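Local coordinates for protein L-iditol 2-dehydrogenase (PDB 4OH1) that probably catalyses the NAD+-dependent oxidation of L-iditol or related polyols as a zinc-dependent member of the medium-chain alcohol dehydrogenase family, at residues Met123-Asn128 with Met298-Trp303; Tyr153-Pro158 with Gly186-Gln191; Val207-Glu212 with Ser339-Lys344; Lys331-Asp336 with Ile345-Asp350. All coordinates share one frame; numbering follows the deposited sequence.

Interaction 1: Met123-Asn128 with Met298-Trp303; sequences MGYRMN and MIQGAW
The backbones of M123 and Q300 stay well apart, their CA atoms 11.6 Å from each other, so 123-128 and 298-303 meet through three long side chains alone. Q300 stands in an irregular loop, and its chain runs out extended beyond CG to carry the amide across the gap. M123, a selenomethionine, comes from the opposite direction. With CG anti to the backbone N (chi1 -179°) and the chain then bent at both chi2 and chi3, it brings the methyl CE against the end of the amide, 3.5 Å from Q300 OE1 and 3.6 Å from Q300 NE2. Y125 presents an edge: its CE1 lies 3.7 Å from Q300 NE2, which sits near the plane of the ring, while ring and amide planes are turned 71° apart. The amide is therefore touched by a methyl group and a ring edge, and no hydrogen bond joins the two segments. This is a small surface contact, burying 100 Å² in all, between the GroES-like part of the chain and the Rossmann-type part. M123 lies close to C120 of the four-cysteine zinc site. Strand 103-104, which pairs with strand 124-125, meets both M123 and Q300 through A103; Y125 also packs on W290 of a second subunit, and the loop of Q300 leads from strand 294-297 to helix 305-311.

Interaction 2: Tyr153-Pro158 with Gly186-Gln191; sequences YALVEP and GMMLVQ. With ZN (zinc ion), chain B.
M188 points its selenomethionine side chain from a Rossmann-fold helix toward the start of helix 156-168, where L155 occupies the N-cap position. The methyl CE of M188 makes the closest contacts, and the two apolar partners meet it at different angles. P158 crosses the M188 chain obliquely and offers the carbons of its ring, with P158 CB 3.9 Å from M188 CE. L155 lies at about a right angle to M188, its CD2 branch 4.2 Å from M188 CE. M188 SE follows close behind, 4.0 Å from the backbone carbon C of P158, so the end of the chain lies against both the ring and the main chain of the proline. All three residues are buried, and no hydrogen bond crosses between the segments. Helix 184-194 carries G186, the last glycine of a GxGxxG sequence consistent with the dinucleotide-binding turn of this fold. Next to P158 in sequence, E157 turns to the zinc site that also includes H74 and E75. With CG anti to the backbone N (chi1 -178°) and a bend at chi2, the E157 chain brings OE1 to the zinc ion, 2.1 Å away, while E157 OE2 accepts a 2.5 Å hydrogen bond from a water that is itself a zinc ligand.

Interaction 3: Val207-Glu212 with Ser339-Lys344; sequences VPEKLE and SKKYAK
K210 reaches from the first turn of helix 208-216, in the Rossmann-type part of the fold, to the loop between helix 330-338 and strand 344-348. That strand pairs with strand 35-44 of the GroES-like part, so the contact bridges the two parts. At K340 the chain turns out of helical geometry with positive phi. The close part of the contact is the end of one lysine. Extended beyond CG, the K210 chain delivers NZ to the backbone carbonyl of K340, where it donates a hydrogen bond of 3.1 Å to K340 O. The C=O...NZ angle of 174° places the ammonium group nearly in line with the carbonyl. K210 CE comes up beside it, 3.4 Å from K340 O and 4.0 Å from K341 O, so the last methylene also rests against the loop. Toward solvent the contact becomes loose. E209 and K341 are both exposed and bear opposite charges, yet E209 OE1 and K341 NZ remain 4.8 Å apart and form no salt bridge; their nearest approach is carboxylate oxygen to methylene CE. One water donates to both E209 OE1 and K341 O, linking helix to loop. The loop itself is shaped by an ST turn: S339 OG, which is also hydrogen-bonded to D336 O, accepts from K341 N at 3.1 Å with an N-H...O angle of 164°.

Interaction 4: Lys331-Asp336 with Ile345-Asp350; sequences KQAFED and IVIKMD
A333 is the low point of a helix face onto which two isoleucines of strand 345-348 project, in the beta-alpha-beta unit formed by strand 321-326, helix 330-338 and strand 344-348. Helix and strand segments run antiparallel at 173°, their axes 9.3 Å apart. I345 and I347 point toward the helix, whereas V346, between them, points away. The small A333 methyl leaves room for both: A333 CB lies 4.1 Å from I347 CD1 and 4.3 Å from I345 CG2, so it sits between the two larger side chains. I347 CD1 also fills the angle between A333 and the F334 ring, which crosses the isoleucine at about a right angle and meets it obliquely through CE2, 4.1 Å away. F334 leaves the helix away from the strand, but with CG anti to the carbonyl carbon (chi1 -78°) its ring end swings back to I347. On the other flank, I345 CD1 lodges against the helix backbone one turn on, beside A333 O and D336. Of the D336 side chain it is the methylene that takes part, since D336 OD2 is hydrogen-bonded to H325. I345 CD1 rests 3.9 Å from D336 CB and 3.7 Å from D336 C.

Overall arrangement
Interactions 2 and 4 are buried and built from apolar side chains, whereas interactions 1 and 3 lie at the surface and depend on the ends of long chains. Of the surface pair, interaction 3 has a hydrogen bond and a water bridge, while interaction 1 has neither. Interactions 1, 2 and 3 each involve the Rossmann-type part; interaction 4 stays within one beta-alpha-beta unit, which interaction 2 touches where L155 meets V346. K344 links interaction 3 to the interior, packing on L155, P158 and M188, and its NZ forms a salt bridge with the zinc-site residue E75. Interactions 3 and 4 interlock along the chain, 339-344 connecting the helix and strand of interaction 4, and touch where Y342 meets D336 O.

Interaction 1: Met123-Asn128 with Met298-Trp303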
loop_
_atom_site.group_PDB
_atom_site.type_symbol
_atom_site.label_atom_id
_atom_site.label_comp_id
_atom_site.label_asym_id
_atom_site.label_seq_id
_atom_site.Cartn_x
_atom_site.Cartn_y
_atom_site.Cartn_z
HETATM N N MSE A 123 19.390 15.338 13.532
HETATM C CA MSE A 123 19.376 15.882 12.197
HETATM C C MSE A 123 20.418 16.991 12.084
HETATM O O MSE A 123 20.502 17.818 12.955
HETATM C CB MSE A 123 17.989 16.433 11.918
HETATM C CG MSE A 123 17.854 17.010 10.508
HETATM SE SE MSE A 123 17.705 15.596 9.150
HETATM C CE MSE A 123 15.772 15.267 9.468
ATOM N N GLY A 124 21.226 16.975 11.038
ATOM C CA GLY A 124 22.144 18.077 10.715
ATOM C C GLY A 124 21.554 18.820 9.521
ATOM O O GLY A 124 20.814 18.214 8.723
ATOM N N TYR A 125 21.818 20.135 9.422
ATOM C CA TYR A 125 21.377 20.952 8.284
ATOM C C TYR A 125 22.539 21.755 7.744
ATOM O O TYR A 125 23.133 22.501 8.479
ATOM C CB TYR A 125 20.280 21.920 8.702
ATOM C CG TYR A 125 19.080 21.293 9.389
ATOM C CD1 TYR A 125 18.010 20.843 8.655
ATOM C CD2 TYR A 125 19.019 21.172 10.777
ATOM C CE1 TYR A 125 16.890 20.264 9.251
ATOM C CE2 TYR A 125 17.900 20.582 11.398
ATOM C CZ TYR A 125 16.834 20.145 10.613
ATOM O OH TYR A 125 15.718 19.588 11.175
ATOM N N ARG A 126 22.882 21.599 6.474
ATOM C CA ARG A 126 23.979 22.363 5.890
ATOM C C ARG A 126 23.333 23.373 4.946
ATOM O O ARG A 126 22.877 23.013 3.855
ATOM C CB ARG A 126 24.962 21.475 5.126
ATOM C CG ARG A 126 25.459 20.229 5.877
ATOM C CD ARG A 126 26.529 20.507 6.958
ATOM N NE ARG A 126 27.736 21.195 6.448
ATOM C CZ ARG A 126 28.897 20.640 6.022
ATOM N NH1 ARG A 126 29.138 19.327 5.979
ATOM N NH2 ARG A 126 29.867 21.444 5.611
HETATM N N MSE A 127 23.261 24.627 5.403
HETATM C CA MSE A 127 22.545 25.666 4.711
HETATM C C MSE A 127 23.581 26.676 4.218
HETATM O O MSE A 127 23.747 27.701 4.824
HETATM C CB MSE A 127 21.539 26.381 5.640
HETATM C CG MSE A 127 20.611 25.527 6.485
HETATM SE SE MSE A 127 19.595 24.253 5.421
HETATM C CE MSE A 127 17.903 24.016 6.459
ATOM N N ASN A 128 24.269 26.345 3.142
ATOM C CA ASN A 128 25.191 27.252 2.490
ATOM C C ASN A 128 24.990 27.326 1.039
ATOM O O ASN A 128 25.912 27.564 0.308
ATOM C CB ASN A 128 26.571 26.773 2.709
ATOM C CG ASN A 128 26.893 26.761 4.123
ATOM O OD1 ASN A 128 27.006 27.802 4.758
ATOM N ND2 ASN A 128 26.957 25.589 4.673
HETATM N N MSE A 298 3.207 16.558 6.188
HETATM C CA MSE A 298 4.351 16.258 5.316
HETATM C C MSE A 298 5.593 17.050 5.823
HETATM O O MSE A 298 5.619 18.295 5.750
HETATM C CB MSE A 298 3.999 16.652 3.869
HETATM C CG MSE A 298 4.506 15.673 2.778
HETATM SE SE MSE A 298 6.433 15.604 2.825
HETATM C CE MSE A 298 6.728 17.394 2.009
ATOM N N ILE A 299 6.596 16.339 6.355
ATOM C CA ILE A 299 7.907 16.982 6.642
ATOM C C ILE A 299 9.126 16.411 5.869
ATOM O O ILE A 299 9.545 15.250 6.042
ATOM C CB ILE A 299 8.274 17.075 8.168
ATOM C CG1 ILE A 299 9.542 17.995 8.326
ATOM C CG2 ILE A 299 8.380 15.647 8.804
ATOM C CD1 ILE A 299 9.646 18.923 9.555
ATOM N N GLN A 300 9.663 17.290 5.022
ATOM C CA GLN A 300 10.939 17.137 4.285
ATOM C C GLN A 300 10.872 16.189 3.108
ATOM O O GLN A 300 11.401 16.529 2.056
ATOM C CB GLN A 300 12.124 16.742 5.184
ATOM C CG GLN A 300 12.634 17.843 6.081
ATOM C CD GLN A 300 13.911 17.452 6.831
ATOM O OE1 GLN A 300 14.642 16.528 6.433
ATOM N NE2 GLN A 300 14.169 18.148 7.927
ATOM N N GLY A 301 10.235 15.032 3.272
ATOM C CA GLY A 301 10.377 13.948 2.293
ATOM C C GLY A 301 11.610 13.085 2.676
ATOM O O GLY A 301 12.516 13.544 3.419
ATOM N N ALA A 302 11.638 11.844 2.199
ATOM C CA ALA A 302 12.707 10.894 2.473
ATOM C C ALA A 302 12.985 10.077 1.247
ATOM O O ALA A 302 12.029 9.584 0.639
ATOM C CB ALA A 302 12.281 9.919 3.554
ATOM N N TRP A 303 14.266 9.863 0.928
ATOM C CA TRP A 303 14.643 9.047 -0.208
ATOM C C TRP A 303 14.115 9.533 -1.549
ATOM O O TRP A 303 13.879 8.731 -2.407
ATOM C CB TRP A 303 14.149 7.617 -0.012
ATOM C CG TRP A 303 14.479 7.070 1.364
ATOM C CD1 TRP A 303 13.591 6.558 2.251
ATOM C CD2 TRP A 303 15.783 6.962 1.993
ATOM N NE1 TRP A 303 14.248 6.152 3.394
ATOM C CE2 TRP A 303 15.591 6.370 3.250
ATOM C CE3 TRP A 303 17.085 7.303 1.612
ATOM C CZ2 TRP A 303 16.642 6.134 4.138
ATOM C CZ3 TRP A 303 18.131 7.086 2.515
ATOM C CH2 TRP A 303 17.896 6.503 3.744
#

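Interaction 2: Tyr153-Pro158 with Gly186-Gln191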
loop_
_atom_site.group_PDB
_atom_site.type_symbol
_atom_site.label_atom_id
_atom_site.label_comp_id
_atom_site.label_asym_id
_atom_site.label_seq_id
_atom_site.Cartn_x
_atom_site.Cartn_y
_atom_site.Cartn_z
ATOM N N TYR A 153 18.223 21.853 -12.615
ATOM C CA TYR A 153 18.517 20.905 -11.504
ATOM C C TYR A 153 18.694 21.583 -10.174
ATOM O O TYR A 153 18.687 20.936 -9.151
ATOM C CB TYR A 153 19.712 19.997 -11.835
ATOM C CG TYR A 153 19.372 18.935 -12.881
ATOM C CD1 TYR A 153 19.346 19.244 -14.211
ATOM C CD2 TYR A 153 19.074 17.632 -12.514
ATOM C CE1 TYR A 153 19.000 18.293 -15.153
ATOM C CE2 TYR A 153 18.792 16.676 -13.450
ATOM C CZ TYR A 153 18.742 17.015 -14.767
ATOM O OH TYR A 153 18.412 16.072 -15.697
ATOM N N ALA A 154 18.876 22.894 -10.173
ATOM C CA ALA A 154 18.804 23.637 -8.939
ATOM C C ALA A 154 17.439 23.437 -8.240
ATOM O O ALA A 154 17.299 23.684 -7.052
ATOM C CB ALA A 154 18.991 25.102 -9.215
ATOM N N LEU A 155 16.421 23.057 -8.997
ATOM C CA LEU A 155 15.090 22.840 -8.402
ATOM C C LEU A 155 14.878 21.428 -7.958
ATOM O O LEU A 155 13.757 21.103 -7.614
ATOM C CB LEU A 155 13.954 23.267 -9.343
ATOM C CG LEU A 155 13.688 24.760 -9.128
ATOM C CD1 LEU A 155 14.935 25.650 -9.274
ATOM C CD2 LEU A 155 12.693 25.141 -10.174
ATOM N N VAL A 156 15.914 20.590 -7.922
ATOM C CA VAL A 156 15.741 19.231 -7.431
ATOM C C VAL A 156 15.146 19.127 -6.056
ATOM O O VAL A 156 14.274 18.223 -5.807
ATOM C CB VAL A 156 17.023 18.384 -7.520
ATOM C CG1 VAL A 156 16.917 17.116 -6.716
ATOM C CG2 VAL A 156 17.305 18.001 -8.969
ATOM N N GLU A 157 15.551 19.990 -5.138
ATOM C CA GLU A 157 15.101 19.822 -3.748
ATOM C C GLU A 157 13.627 20.208 -3.626
ATOM O O GLU A 157 12.856 19.495 -3.001
ATOM C CB GLU A 157 15.955 20.586 -2.730
ATOM C CG GLU A 157 15.522 20.379 -1.225
ATOM C CD GLU A 157 14.370 21.268 -0.809
ATOM O OE1 GLU A 157 14.170 22.302 -1.483
ATOM O OE2 GLU A 157 13.606 20.927 0.132
ATOM N N PRO A 158 13.225 21.334 -4.182
ATOM C CA PRO A 158 11.797 21.586 -4.043
ATOM C C PRO A 158 10.915 20.555 -4.779
ATOM O O PRO A 158 9.835 20.243 -4.285
ATOM C CB PRO A 158 11.610 22.985 -4.593
ATOM C CG PRO A 158 12.808 23.303 -5.305
ATOM C CD PRO A 158 13.917 22.498 -4.689
ATOM N N GLY A 186 3.356 24.964 -6.076
ATOM C CA GLY A 186 2.084 24.833 -6.735
ATOM C C GLY A 186 2.209 24.438 -8.186
ATOM O O GLY A 186 1.501 23.548 -8.637
HETATM N N MSE A 187 3.098 25.110 -8.922
HETATM C CA MSE A 187 3.253 24.865 -10.342
HETATM C C MSE A 187 3.874 23.490 -10.524
HETATM O O MSE A 187 3.487 22.726 -11.383
HETATM C CB MSE A 187 4.132 25.916 -10.992
HETATM C CG MSE A 187 3.544 27.324 -11.009
HETATM SE SE MSE A 187 1.690 27.370 -11.724
HETATM C CE MSE A 187 0.657 27.166 -10.080
HETATM N N MSE A 188 4.801 23.117 -9.682
HETATM C CA MSE A 188 5.348 21.758 -9.766
HETATM C C MSE A 188 4.279 20.675 -9.474
HETATM O O MSE A 188 4.294 19.633 -10.105
HETATM C CB MSE A 188 6.505 21.566 -8.790
HETATM C CG MSE A 188 7.647 22.503 -9.085
HETATM SE SE MSE A 188 9.252 22.274 -7.934
HETATM C CE MSE A 188 9.507 24.222 -7.647
ATOM N N LEU A 189 3.412 20.912 -8.493
ATOM C CA LEU A 189 2.288 20.004 -8.234
ATOM C C LEU A 189 1.322 19.935 -9.440
ATOM O O LEU A 189 0.782 18.889 -9.737
ATOM C CB LEU A 189 1.546 20.406 -6.993
ATOM C CG LEU A 189 2.345 20.110 -5.719
ATOM C CD1 LEU A 189 1.666 20.795 -4.548
ATOM C CD2 LEU A 189 2.482 18.605 -5.483
ATOM N N VAL A 190 1.117 21.025 -10.143
ATOM C CA VAL A 190 0.277 20.959 -11.321
ATOM C C VAL A 190 0.896 19.955 -12.305
ATOM O O VAL A 190 0.217 19.036 -12.814
ATOM C CB VAL A 190 0.052 22.312 -12.004
ATOM C CG1 VAL A 190 -0.563 22.143 -13.359
ATOM C CG2 VAL A 190 -0.864 23.207 -11.154
ATOM N N GLN A 191 2.179 20.114 -12.584
ATOM C CA GLN A 191 2.860 19.252 -13.547
ATOM C C GLN A 191 2.877 17.811 -13.079
ATOM O O GLN A 191 2.674 16.899 -13.889
ATOM C CB GLN A 191 4.252 19.752 -13.855
ATOM C CG GLN A 191 4.224 21.096 -14.613
ATOM C CD GLN A 191 5.534 21.492 -15.254
ATOM O OE1 GLN A 191 6.331 20.635 -15.616
ATOM N NE2 GLN A 191 5.724 22.792 -15.477
HETATM ZN ZN ZN B . 13.290 24.087 -0.821
HETATM O O HOH W 1 12.528 22.909 1.111
HETATM O O HOH W 2 10.964 23.653 -1.166
#

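Interaction 3: Val207-Glu212 with Ser339-Lys344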
loop_
_atom_site.group_PDB
_atom_site.type_symbol
_atom_site.label_atom_id
_atom_site.label_comp_id
_atom_site.label_asym_id
_atom_site.label_seq_id
_atom_site.Cartn_x
_atom_site.Cartn_y
_atom_site.Cartn_z
ATOM N N VAL A 207 -4.281 35.840 -6.526
ATOM C CA VAL A 207 -3.685 36.693 -7.514
ATOM C C VAL A 207 -4.017 36.184 -8.908
ATOM O O VAL A 207 -3.725 35.065 -9.226
ATOM C CB VAL A 207 -2.163 36.711 -7.276
ATOM C CG1 VAL A 207 -1.422 37.570 -8.325
ATOM C CG2 VAL A 207 -1.875 37.146 -5.804
ATOM N N PRO A 208 -4.588 37.021 -9.763
ATOM C CA PRO A 208 -4.994 36.528 -11.088
ATOM C C PRO A 208 -3.886 36.167 -12.107
ATOM O O PRO A 208 -4.082 35.285 -12.978
ATOM C CB PRO A 208 -5.854 37.678 -11.624
ATOM C CG PRO A 208 -6.428 38.322 -10.331
ATOM C CD PRO A 208 -5.332 38.228 -9.341
ATOM N N GLU A 209 -2.739 36.833 -12.037
ATOM C CA GLU A 209 -1.630 36.502 -12.941
ATOM C C GLU A 209 -1.144 35.069 -12.664
ATOM O O GLU A 209 -0.623 34.335 -13.535
ATOM C CB GLU A 209 -0.487 37.473 -12.693
ATOM C CG GLU A 209 0.086 38.096 -13.925
ATOM C CD GLU A 209 1.160 39.115 -13.592
ATOM O OE1 GLU A 209 1.437 39.383 -12.390
ATOM O OE2 GLU A 209 1.740 39.657 -14.544
ATOM N N LYS A 210 -1.265 34.700 -11.404
ATOM C CA LYS A 210 -0.834 33.402 -10.981
ATOM C C LYS A 210 -1.841 32.364 -11.408
ATOM O O LYS A 210 -1.473 31.249 -11.680
ATOM C CB LYS A 210 -0.648 33.394 -9.475
ATOM C CG LYS A 210 0.371 34.433 -9.025
ATOM C CD LYS A 210 0.782 34.159 -7.633
ATOM C CE LYS A 210 1.795 35.152 -7.159
ATOM N NZ LYS A 210 1.910 34.958 -5.699
ATOM N N LEU A 211 -3.114 32.726 -11.494
ATOM C CA LEU A 211 -4.075 31.784 -11.989
ATOM C C LEU A 211 -3.781 31.527 -13.466
ATOM O O LEU A 211 -3.842 30.384 -13.928
ATOM C CB LEU A 211 -5.496 32.269 -11.737
ATOM C CG LEU A 211 -5.865 32.475 -10.260
ATOM C CD1 LEU A 211 -7.248 33.049 -10.130
ATOM C CD2 LEU A 211 -5.767 31.207 -9.401
ATOM N N GLU A 212 -3.385 32.544 -14.209
ATOM C CA GLU A 212 -3.039 32.292 -15.604
ATOM C C GLU A 212 -1.836 31.334 -15.713
ATOM O O GLU A 212 -1.745 30.475 -16.592
ATOM C CB GLU A 212 -2.726 33.576 -16.316
ATOM C CG GLU A 212 -3.341 33.647 -17.690
ATOM C CD GLU A 212 -2.859 34.880 -18.484
ATOM O OE1 GLU A 212 -3.439 35.982 -18.307
ATOM O OE2 GLU A 212 -1.895 34.746 -19.283
ATOM N N SER A 339 8.783 40.885 -3.576
ATOM C CA SER A 339 7.598 41.258 -4.334
ATOM C C SER A 339 6.542 40.150 -4.357
ATOM O O SER A 339 5.392 40.404 -4.657
ATOM C CB SER A 339 7.951 41.654 -5.777
ATOM O OG SER A 339 8.019 40.509 -6.616
ATOM N N LYS A 340 6.926 38.910 -4.073
ATOM C CA LYS A 340 6.006 37.790 -4.206
ATOM C C LYS A 340 5.307 37.659 -5.568
ATOM O O LYS A 340 4.346 36.934 -5.688
ATOM C CB LYS A 340 5.000 37.836 -3.074
ATOM C CG LYS A 340 5.396 36.922 -1.961
ATOM C CD LYS A 340 5.020 37.494 -0.618
ATOM C CE LYS A 340 5.508 36.591 0.516
ATOM N NZ LYS A 340 5.357 37.240 1.855
ATOM N N LYS A 341 5.818 38.302 -6.608
ATOM C CA LYS A 341 5.229 38.153 -7.929
ATOM C C LYS A 341 5.586 36.848 -8.624
ATOM O O LYS A 341 4.821 36.432 -9.489
ATOM C CB LYS A 341 5.640 39.306 -8.855
ATOM C CG LYS A 341 5.349 40.694 -8.266
ATOM C CD LYS A 341 5.552 41.828 -9.271
ATOM C CE LYS A 341 4.424 41.798 -10.283
ATOM N NZ LYS A 341 4.383 43.005 -11.101
ATOM N N TYR A 342 6.718 36.207 -8.276
ATOM C CA TYR A 342 7.338 35.183 -9.152
ATOM C C TYR A 342 7.253 33.808 -8.556
ATOM O O TYR A 342 7.306 33.660 -7.324
ATOM C CB TYR A 342 8.801 35.522 -9.478
ATOM C CG TYR A 342 8.920 36.886 -10.067
ATOM C CD1 TYR A 342 8.567 37.116 -11.385
ATOM C CD2 TYR A 342 9.328 37.966 -9.288
ATOM C CE1 TYR A 342 8.660 38.385 -11.942
ATOM C CE2 TYR A 342 9.410 39.253 -9.831
ATOM C CZ TYR A 342 9.065 39.453 -11.153
ATOM O OH TYR A 342 9.134 40.703 -11.687
ATOM N N ALA A 343 7.143 32.786 -9.417
ATOM C CA ALA A 343 7.010 31.445 -8.905
ATOM C C ALA A 343 8.339 30.973 -8.292
ATOM O O ALA A 343 8.375 30.565 -7.147
ATOM C CB ALA A 343 6.511 30.483 -9.988
ATOM N N LYS A 344 9.415 31.010 -9.069
ATOM C CA LYS A 344 10.757 30.661 -8.582
ATOM C C LYS A 344 11.786 31.606 -9.202
ATOM O O LYS A 344 11.700 31.961 -10.394
ATOM C CB LYS A 344 11.184 29.213 -8.929
ATOM C CG LYS A 344 10.547 28.110 -8.105
ATOM C CD LYS A 344 10.836 28.184 -6.623
ATOM C CE LYS A 344 12.019 27.373 -6.217
ATOM N NZ LYS A 344 12.112 27.298 -4.724
HETATM O O HOH W 3 2.183 37.945 -10.274
#

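Interaction 4: Lys331-Asp336 with Ile345-Asp350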
loop_
_atom_site.group_PDB
_atom_site.type_symbol
_atom_site.label_atom_id
_atom_site.label_comp_id
_atom_site.label_asym_id
_atom_site.label_seq_id
_atom_site.Cartn_x
_atom_site.Cartn_y
_atom_site.Cartn_z
ATOM N N LYS A 331 20.971 41.612 -4.816
ATOM C CA LYS A 331 20.059 42.529 -4.200
ATOM C C LYS A 331 18.762 42.602 -4.986
ATOM O O LYS A 331 17.710 42.604 -4.377
ATOM C CB LYS A 331 20.702 43.899 -3.921
ATOM C CG LYS A 331 21.479 43.869 -2.588
ATOM C CD LYS A 331 21.612 45.231 -1.976
ATOM C CE LYS A 331 23.032 45.877 -2.040
ATOM N NZ LYS A 331 23.872 45.412 -0.883
ATOM N N GLN A 332 18.812 42.613 -6.310
ATOM C CA GLN A 332 17.571 42.629 -7.100
ATOM C C GLN A 332 16.798 41.331 -6.963
ATOM O O GLN A 332 15.577 41.336 -7.020
ATOM C CB GLN A 332 17.831 42.854 -8.569
ATOM C CG GLN A 332 18.102 44.286 -8.923
ATOM C CD GLN A 332 19.145 44.399 -10.016
ATOM O OE1 GLN A 332 20.349 44.216 -9.764
ATOM N NE2 GLN A 332 18.691 44.664 -11.245
ATOM N N ALA A 333 17.511 40.221 -6.801
ATOM C CA ALA A 333 16.859 38.951 -6.667
ATOM C C ALA A 333 16.019 38.925 -5.443
ATOM O O ALA A 333 14.902 38.393 -5.446
ATOM C CB ALA A 333 17.864 37.811 -6.619
ATOM N N PHE A 334 16.560 39.438 -4.361
ATOM C CA PHE A 334 15.789 39.457 -3.136
ATOM C C PHE A 334 14.656 40.521 -3.201
ATOM O O PHE A 334 13.579 40.292 -2.654
ATOM C CB PHE A 334 16.718 39.514 -1.917
ATOM C CG PHE A 334 17.314 38.187 -1.626
ATOM C CD1 PHE A 334 16.603 37.251 -0.909
ATOM C CD2 PHE A 334 18.500 37.824 -2.174
ATOM C CE1 PHE A 334 17.081 35.996 -0.701
ATOM C CE2 PHE A 334 19.009 36.557 -1.979
ATOM C CZ PHE A 334 18.296 35.635 -1.242
ATOM N N GLU A 335 14.846 41.630 -3.914
ATOM C CA GLU A 335 13.690 42.519 -4.150
ATOM C C GLU A 335 12.585 41.735 -4.877
ATOM O O GLU A 335 11.423 41.758 -4.462
ATOM C CB GLU A 335 14.059 43.741 -4.962
ATOM C CG GLU A 335 14.935 44.734 -4.253
ATOM C CD GLU A 335 15.424 45.856 -5.220
ATOM O OE1 GLU A 335 14.696 46.129 -6.214
ATOM O OE2 GLU A 335 16.529 46.445 -5.008
ATOM N N ASP A 336 12.958 41.011 -5.933
ATOM C CA ASP A 336 11.989 40.198 -6.674
ATOM C C ASP A 336 11.326 39.188 -5.781
ATOM O O ASP A 336 10.139 39.022 -5.834
ATOM C CB ASP A 336 12.638 39.516 -7.856
ATOM C CG ASP A 336 12.966 40.470 -8.944
ATOM O OD1 ASP A 336 12.574 41.632 -8.809
ATOM O OD2 ASP A 336 13.634 40.100 -9.924
ATOM N N ILE A 345 12.747 31.981 -8.361
ATOM C CA ILE A 345 13.879 32.806 -8.749
ATOM C C ILE A 345 15.173 32.039 -8.564
ATOM O O ILE A 345 15.378 31.410 -7.523
ATOM C CB ILE A 345 13.940 34.045 -7.889
ATOM C CG1 ILE A 345 12.652 34.863 -8.033
ATOM C CG2 ILE A 345 15.135 34.921 -8.290
ATOM C CD1 ILE A 345 12.367 35.773 -6.813
ATOM N N VAL A 346 16.045 32.078 -9.586
ATOM C CA VAL A 346 17.365 31.472 -9.447
ATOM C C VAL A 346 18.465 32.491 -9.555
ATOM O O VAL A 346 18.369 33.468 -10.304
ATOM C CB VAL A 346 17.676 30.321 -10.466
ATOM C CG1 VAL A 346 16.767 29.201 -10.225
ATOM C CG2 VAL A 346 17.552 30.788 -11.924
ATOM N N ILE A 347 19.538 32.199 -8.831
ATOM C CA ILE A 347 20.729 33.003 -8.862
ATOM C C ILE A 347 21.892 32.243 -9.468
ATOM O O ILE A 347 22.217 31.166 -9.023
ATOM C CB ILE A 347 21.110 33.433 -7.464
ATOM C CG1 ILE A 347 19.997 34.278 -6.872
ATOM C CG2 ILE A 347 22.426 34.243 -7.517
ATOM C CD1 ILE A 347 20.246 34.740 -5.456
ATOM N N LYS A 348 22.556 32.832 -10.437
ATOM C CA LYS A 348 23.724 32.194 -11.011
ATOM C C LYS A 348 24.944 32.608 -10.215
ATOM O O LYS A 348 25.344 33.752 -10.252
ATOM C CB LYS A 348 23.877 32.567 -12.463
ATOM C CG LYS A 348 24.903 31.688 -13.135
ATOM C CD LYS A 348 24.793 31.828 -14.632
ATOM C CE LYS A 348 25.539 30.709 -15.292
ATOM N NZ LYS A 348 26.980 30.996 -15.260
HETATM N N MSE A 349 25.541 31.649 -9.526
HETATM C CA MSE A 349 26.490 31.895 -8.461
HETATM C C MSE A 349 27.957 32.152 -8.844
HETATM O O MSE A 349 28.722 32.687 -8.037
HETATM C CB MSE A 349 26.459 30.744 -7.480
HETATM C CG MSE A 349 25.114 30.593 -6.772
HETATM SE SE MSE A 349 24.584 32.062 -5.575
HETATM C CE MSE A 349 25.987 31.686 -4.267
ATOM N N ASP A 350 28.318 31.805 -10.065
ATOM C CA ASP A 350 29.639 32.093 -10.594
ATOM C C ASP A 350 29.632 33.370 -11.449
ATOM O O ASP A 350 30.505 33.559 -12.278
ATOM C CB ASP A 350 30.176 30.890 -11.396
ATOM C CG ASP A 350 29.282 30.505 -12.559
ATOM O OD1 ASP A 350 28.295 31.217 -12.837
ATOM O OD2 ASP A 350 29.530 29.452 -13.186
#